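PDB 3CRJ: transcription regulator from Haloarcula marismortui ATCC 43049, which probably binds regulatory DNA through a helix-turn-helix domain and represses transcription. Local coordinates for residues E18-T23 with D59-A64. Sequence-based numbering, arbitrary orientation.
Sequences EIMQAT and DDLLAA
Thr-23 packs on Leu-61, their side chains sliding past each other in opposite directions. CB of Thr-23 lies 4.1 Å from CD2 of Leu-61. OG1 touches the same methyl but turns back to donate to the carbonyl O of Ile-19, which also accepts the backbone N of Thr-23 from the opposite face of the carbonyl plane. CG2, anti to the backbone N, points on to the partner helix and meets CD2 of Leu-61. The same CG2 of Thr-23 is 3.9 Å from CD2 of Leu-62. A serine here would keep the hydroxyl but would probably leave a gap beside both leucine methyls. Leu-61 also sends CD1 to CG2 of Ile-19 at 4.5 Å. Met-20, a selenomethionine, bends at chi2 (-51°) and chi3 (80°). This brings its CE to CD2 of Leu-61 and its SE against the carbonyl C of Ala-64, 3.9 Å away. No hydrogen bond crosses this buried contact. The segments cross at -99°, with axes 10.7 Å apart. Further along helix 58-78, Phe-65 and Tyr-68 also pack on Met-20. The contact ties helix 12-30, first of the TetR-type DNA-binding domain, to helix 58-78, which runs on from that domain. Helix 37-44 touches both, Tyr-44 on Ile-19 and Ile-40 on Leu-61.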
loop_
_atom_site.group_PDB
_atom_site.type_symbol
_atom_site.label_atom_id
_atom_site.label_comp_id
_atom_site.label_asym_id
_atom_site.label_seq_id
_atom_site.Cartn_x
_atom_site.Cartn_y
_atom_site.Cartn_z
ATOM N N GLU A 18 -0.001 16.636 24.376
ATOM C CA GLU A 18 0.513 15.602 25.266
ATOM C C GLU A 18 -0.184 14.276 25.007
ATOM O O GLU A 18 0.462 13.223 25.054
ATOM C CB GLU A 18 0.284 15.972 26.728
ATOM C CG GLU A 18 1.386 16.726 27.416
ATOM C CD GLU A 18 1.179 16.715 28.914
ATOM O OE1 GLU A 18 1.439 15.662 29.531
ATOM O OE2 GLU A 18 0.738 17.735 29.483
ATOM N N ILE A 19 -1.496 14.328 24.747
ATOM C CA ILE A 19 -2.250 13.112 24.399
ATOM C C ILE A 19 -1.891 12.564 23.014
ATOM O O ILE A 19 -1.753 11.356 22.862
ATOM C CB ILE A 19 -3.787 13.257 24.576
ATOM C CG1 ILE A 19 -4.156 13.301 26.073
ATOM C CG2 ILE A 19 -4.505 12.091 23.913
ATOM C CD1 ILE A 19 -5.649 13.543 26.375
HETATM N N MSE A 20 -1.733 13.440 22.017
HETATM C CA MSE A 20 -1.280 12.984 20.707
HETATM C C MSE A 20 0.072 12.283 20.829
HETATM O O MSE A 20 0.265 11.204 20.303
HETATM C CB MSE A 20 -1.214 14.127 19.706
HETATM C CG MSE A 20 -2.583 14.676 19.255
HETATM SE SE MSE A 20 -3.932 13.367 18.611
HETATM C CE MSE A 20 -4.639 12.674 20.289
ATOM N N GLN A 21 0.995 12.884 21.567
ATOM C CA GLN A 21 2.300 12.266 21.798
ATOM C C GLN A 21 2.209 10.887 22.458
ATOM O O GLN A 21 2.829 9.938 21.998
ATOM C CB GLN A 21 3.200 13.216 22.573
ATOM C CG GLN A 21 3.746 14.313 21.704
ATOM C CD GLN A 21 4.043 15.570 22.475
ATOM O OE1 GLN A 21 3.491 16.623 22.182
ATOM N NE2 GLN A 21 4.914 15.473 23.472
ATOM N N ALA A 22 1.417 10.773 23.511
ATOM C CA ALA A 22 1.176 9.484 24.147
ATOM C C ALA A 22 0.711 8.495 23.093
ATOM O O ALA A 22 1.218 7.368 23.026
ATOM C CB ALA A 22 0.138 9.604 25.235
ATOM N N THR A 23 -0.242 8.931 22.263
ATOM C CA THR A 23 -0.800 8.108 21.192
ATOM C C THR A 23 0.298 7.585 20.281
ATOM O O THR A 23 0.463 6.362 20.142
ATOM C CB THR A 23 -1.827 8.884 20.395
ATOM O OG1 THR A 23 -2.645 9.601 21.311
ATOM C CG2 THR A 23 -2.702 7.937 19.587
ATOM N N ASP A 59 -11.395 5.171 18.200
ATOM C CA ASP A 59 -11.577 5.681 16.840
ATOM C C ASP A 59 -11.631 7.202 16.725
ATOM O O ASP A 59 -11.045 7.770 15.801
ATOM C CB ASP A 59 -12.810 5.058 16.173
ATOM C CG ASP A 59 -12.559 3.639 15.695
ATOM O OD1 ASP A 59 -13.506 3.053 15.107
ATOM O OD2 ASP A 59 -11.423 3.114 15.891
ATOM N N ASP A 60 -12.328 7.868 17.637
ATOM C CA ASP A 60 -12.319 9.323 17.630
ATOM C C ASP A 60 -10.891 9.808 17.801
ATOM O O ASP A 60 -10.431 10.718 17.113
ATOM C CB ASP A 60 -13.153 9.872 18.783
ATOM C CG ASP A 60 -14.636 9.619 18.615
ATOM O OD1 ASP A 60 -14.996 8.603 17.976
ATOM O OD2 ASP A 60 -15.433 10.433 19.146
ATOM N N LEU A 61 -10.193 9.160 18.730
ATOM C CA LEU A 61 -8.863 9.559 19.129
ATOM C C LEU A 61 -7.891 9.420 17.969
ATOM O O LEU A 61 -7.061 10.296 17.750
ATOM C CB LEU A 61 -8.419 8.728 20.326
ATOM C CG LEU A 61 -7.170 9.226 21.042
ATOM C CD1 LEU A 61 -7.254 8.851 22.491
ATOM C CD2 LEU A 61 -5.900 8.669 20.404
ATOM N N LEU A 62 -8.013 8.338 17.214
ATOM C CA LEU A 62 -7.120 8.105 16.093
ATOM C C LEU A 62 -7.469 8.933 14.859
ATOM O O LEU A 62 -6.616 9.188 14.010
ATOM C CB LEU A 62 -7.070 6.619 15.767
ATOM C CG LEU A 62 -6.400 5.720 16.811
ATOM C CD1 LEU A 62 -6.557 4.269 16.409
ATOM C CD2 LEU A 62 -4.906 6.071 16.995
ATOM N N ALA A 63 -8.719 9.365 14.737
ATOM C CA ALA A 63 -9.029 10.284 13.656
ATOM C C ALA A 63 -8.251 11.559 13.933
ATOM O O ALA A 63 -7.554 12.071 13.051
ATOM C CB ALA A 63 -10.513 10.557 13.561
ATOM N N ALA A 64 -8.343 12.034 15.177
ATOM C CA ALA A 64 -7.550 13.182 15.649
ATOM C C ALA A 64 -6.041 12.975 15.408
ATOM O O ALA A 64 -5.365 13.883 14.917
ATOM C CB ALA A 64 -7.836 13.461 17.108
#